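Local coordinates for alpha-actinin-like protein 1 (PDB 5BVR), which binds actin filaments and takes part in forming and organising the actin ring during cytokinesis and septation, at residues A[155-165]-A[183-194]. Numbering follows the deposited sequence. Where two conformers were deposited one is given.
Sequences WTNGLAFCALI and HRANMQLAFDIA
Phe161 and Phe191 make a T-shaped pair between helices 159-165 and 183-194 of the second calponin-homology domain, CE1 of Phe191 meeting one face of Phe161 with the planes at 81°. The opposite face is covered by Trp155, whose CE3 stands 3.5 Å above the ring centre. In one of its two conformers Met187 adds an oblique Met-aromatic contact, SD 3.6 Å from CD2 of Phe161, and tucks CE against Trp155 O and Gly158 N in the type I turn 155-158. Backbones come closest here, 4.3 Å between the CA atoms of Gly158 and Met187; Gly158 has no side chain to hinder this approach, and its positive phi suits glycine. Ala190 CB touches both Phe161 CB and Ile165 CD1, and Cys162 SG sits 3.2 Å from Asn186 O. Packing is looser where Ile165 CG2 meets CG2 of the partly exposed Ile193, 4.0 Å away. The Asn157/His183 end is polar and watered but close-packed. With CG of Asn157 between backbone N and carbonyl carbon (chi1 74°), OD1 turns back to accept from Leu159 N in an Asx turn, while CB presses on the His183 ring face, 3.5 Å from its centroid. A water bridges Asn157 O to Asn186 ND2, which also bonds Asp179 O. An alanine in place of His183 would probably uncover Asn157 CB and leave Asp211 without its ND1 partner. The segment axes cross at 39°, 8.5 Å apart at closest approach; helix 217-234 packs on Trp155 and Phe161 through Val224, helix 127-138 backs Trp155 through Cys135, and Val206 of helix 206-209 touches Phe191.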
# COMPACT_ATOMS: atom_id res chain seq x y z
N TRP A 155 3.84 15.59 0.36
CA TRP A 155 4.18 14.71 1.49
C TRP A 155 5.67 14.66 1.85
O TRP A 155 6.03 14.08 2.88
CB TRP A 155 3.74 13.27 1.13
CG TRP A 155 2.27 13.20 0.89
CD1 TRP A 155 1.62 13.42 -0.27
CD2 TRP A 155 1.25 13.01 1.89
NE1 TRP A 155 0.26 13.34 -0.08
CE2 TRP A 155 0.01 13.10 1.24
CE3 TRP A 155 1.27 12.77 3.27
CZ2 TRP A 155 -1.20 12.94 1.92
CZ3 TRP A 155 0.07 12.61 3.95
CH2 TRP A 155 -1.14 12.67 3.25
N THR A 156 6.52 15.31 1.05
CA THR A 156 7.96 15.11 1.19
C THR A 156 8.60 15.89 2.33
O THR A 156 9.72 15.58 2.72
CB THR A 156 8.69 15.39 -0.14
OG1 THR A 156 8.50 16.76 -0.53
CG2 THR A 156 8.19 14.43 -1.24
N ASN A 157 7.90 16.85 2.92
CA ASN A 157 8.49 17.59 4.04
C ASN A 157 8.11 17.05 5.42
O ASN A 157 8.51 17.63 6.43
CB ASN A 157 8.23 19.10 3.94
CG ASN A 157 6.80 19.50 4.27
OD1 ASN A 157 6.03 18.71 4.79
ND2 ASN A 157 6.44 20.73 3.98
N GLY A 158 7.34 15.97 5.46
CA GLY A 158 6.99 15.34 6.74
C GLY A 158 5.77 15.89 7.45
O GLY A 158 5.19 15.21 8.32
N LEU A 159 5.37 17.11 7.12
CA LEU A 159 4.38 17.80 7.94
C LEU A 159 2.98 17.25 7.75
O LEU A 159 2.21 17.20 8.72
CB LEU A 159 4.37 19.31 7.68
CG LEU A 159 5.60 20.04 8.20
CD1 LEU A 159 5.56 21.52 7.78
CD2 LEU A 159 5.75 19.91 9.71
N ALA A 160 2.62 16.87 6.53
CA ALA A 160 1.27 16.33 6.32
C ALA A 160 1.04 15.06 7.16
O ALA A 160 -0.02 14.89 7.76
CB ALA A 160 0.97 16.07 4.85
N PHE A 161 2.03 14.16 7.19
CA PHE A 161 1.94 12.97 8.02
C PHE A 161 1.79 13.37 9.49
O PHE A 161 0.93 12.81 10.19
CB PHE A 161 3.15 12.04 7.87
CG PHE A 161 3.21 11.33 6.55
CD1 PHE A 161 2.27 10.39 6.20
CD2 PHE A 161 4.26 11.56 5.67
CE1 PHE A 161 2.33 9.70 4.99
CE2 PHE A 161 4.33 10.86 4.46
CZ PHE A 161 3.36 9.95 4.13
N CYS A 162 2.60 14.31 9.94
CA CYS A 162 2.52 14.74 11.34
C CYS A 162 1.18 15.38 11.66
O CYS A 162 0.62 15.13 12.73
CB CYS A 162 3.64 15.72 11.69
SG CYS A 162 5.29 14.96 11.78
N ALA A 163 0.64 16.16 10.73
CA ALA A 163 -0.64 16.85 10.95
C ALA A 163 -1.76 15.83 11.02
O ALA A 163 -2.67 15.96 11.85
CB ALA A 163 -0.91 17.85 9.86
N LEU A 164 -1.72 14.81 10.15
CA LEU A 164 -2.76 13.79 10.18
C LEU A 164 -2.81 13.12 11.54
O LEU A 164 -3.87 12.90 12.08
CB LEU A 164 -2.52 12.75 9.10
CG LEU A 164 -2.98 13.08 7.68
CD1 LEU A 164 -2.56 11.95 6.74
CD2 LEU A 164 -4.47 13.30 7.59
N ILE A 165 -1.64 12.78 12.07
CA ILE A 165 -1.56 12.12 13.37
C ILE A 165 -2.04 13.06 14.47
O ILE A 165 -2.86 12.68 15.31
CB ILE A 165 -0.13 11.65 13.66
CG1 ILE A 165 0.24 10.54 12.68
CG2 ILE A 165 -0.02 11.14 15.09
CD1 ILE A 165 1.70 10.17 12.72
N HIS A 183 12.65 18.23 8.25
CA HIS A 183 11.80 17.31 7.51
C HIS A 183 12.10 15.88 7.88
O HIS A 183 11.18 15.08 8.05
CB HIS A 183 12.00 17.52 6.01
CG HIS A 183 11.66 18.90 5.55
ND1 HIS A 183 11.85 19.31 4.25
CD2 HIS A 183 11.12 19.96 6.20
CE1 HIS A 183 11.47 20.57 4.13
NE2 HIS A 183 11.02 20.99 5.30
N ARG A 184 13.37 15.52 8.02
CA ARG A 184 13.73 14.11 8.24
C ARG A 184 13.32 13.65 9.63
O ARG A 184 12.74 12.56 9.79
CB ARG A 184 15.23 13.91 8.02
CG ARG A 184 15.65 12.43 7.95
CD ARG A 184 16.95 12.24 7.15
NE ARG A 184 16.89 12.87 5.83
CZ ARG A 184 16.62 12.24 4.68
NH1 ARG A 184 16.39 10.93 4.64
NH2 ARG A 184 16.58 12.94 3.56
N ALA A 185 13.58 14.47 10.64
CA ALA A 185 13.18 14.13 12.01
C ALA A 185 11.66 14.05 12.15
O ALA A 185 11.12 13.15 12.83
CB ALA A 185 13.75 15.14 12.98
N ASN A 186 10.96 14.95 11.49
CA ASN A 186 9.50 14.97 11.56
C ASN A 186 8.89 13.78 10.84
O ASN A 186 7.95 13.17 11.32
CB ASN A 186 8.98 16.28 11.02
CG ASN A 186 9.37 17.46 11.91
OD1 ASN A 186 9.75 17.27 13.07
ND2 ASN A 186 9.22 18.67 11.38
N MET A 187 9.41 13.44 9.67
CA MET A 187 8.98 12.24 8.94
C MET A 187 9.17 10.99 9.80
O MET A 187 8.29 10.12 9.90
CB MET A 187 9.80 12.08 7.64
CG MET A 187 9.23 11.04 6.65
SD MET A 187 7.83 11.69 5.73
CE MET A 187 8.67 12.84 4.63
N GLN A 188 10.35 10.87 10.38
CA GLN A 188 10.67 9.71 11.20
C GLN A 188 9.72 9.63 12.39
O GLN A 188 9.20 8.56 12.73
CB GLN A 188 12.12 9.82 11.68
CG GLN A 188 12.60 8.64 12.50
CD GLN A 188 12.77 7.40 11.66
OE1 GLN A 188 13.53 7.40 10.69
NE2 GLN A 188 12.06 6.33 12.02
N LEU A 189 9.47 10.77 13.02
CA LEU A 189 8.55 10.84 14.16
C LEU A 189 7.16 10.31 13.77
O LEU A 189 6.60 9.43 14.45
CB LEU A 189 8.45 12.28 14.66
CG LEU A 189 7.60 12.49 15.91
CD1 LEU A 189 8.27 11.88 17.13
CD2 LEU A 189 7.34 13.98 16.12
N ALA A 190 6.62 10.83 12.67
CA ALA A 190 5.30 10.41 12.22
C ALA A 190 5.28 8.91 11.94
O ALA A 190 4.37 8.21 12.39
CB ALA A 190 4.89 11.18 10.98
N PHE A 191 6.24 8.40 11.18
CA PHE A 191 6.23 6.99 10.84
C PHE A 191 6.31 6.13 12.10
O PHE A 191 5.65 5.09 12.17
CB PHE A 191 7.39 6.64 9.90
CG PHE A 191 7.25 7.20 8.51
CD1 PHE A 191 6.22 8.06 8.14
CD2 PHE A 191 8.18 6.84 7.54
CE1 PHE A 191 6.14 8.55 6.82
CE2 PHE A 191 8.10 7.33 6.26
CZ PHE A 191 7.07 8.17 5.90
N ASP A 192 7.12 6.56 13.07
CA ASP A 192 7.30 5.81 14.32
C ASP A 192 6.03 5.81 15.16
O ASP A 192 5.59 4.77 15.66
CB ASP A 192 8.43 6.43 15.15
CG ASP A 192 9.81 6.16 14.59
OD1 ASP A 192 9.95 5.30 13.69
OD2 ASP A 192 10.77 6.81 15.07
N ILE A 193 5.43 6.98 15.32
CA ILE A 193 4.21 7.08 16.11
C ILE A 193 3.06 6.32 15.45
O ILE A 193 2.34 5.58 16.13
CB ILE A 193 3.83 8.54 16.33
CG1 ILE A 193 4.86 9.21 17.24
CG2 ILE A 193 2.45 8.65 16.95
CD1 ILE A 193 4.70 10.71 17.34
N ALA A 194 2.89 6.48 14.14
CA ALA A 194 1.88 5.72 13.39
C ALA A 194 2.01 4.23 13.64
O ALA A 194 1.03 3.53 13.90
CB ALA A 194 2.02 6.02 11.91
O HOH W 1 8.94 19.11 8.69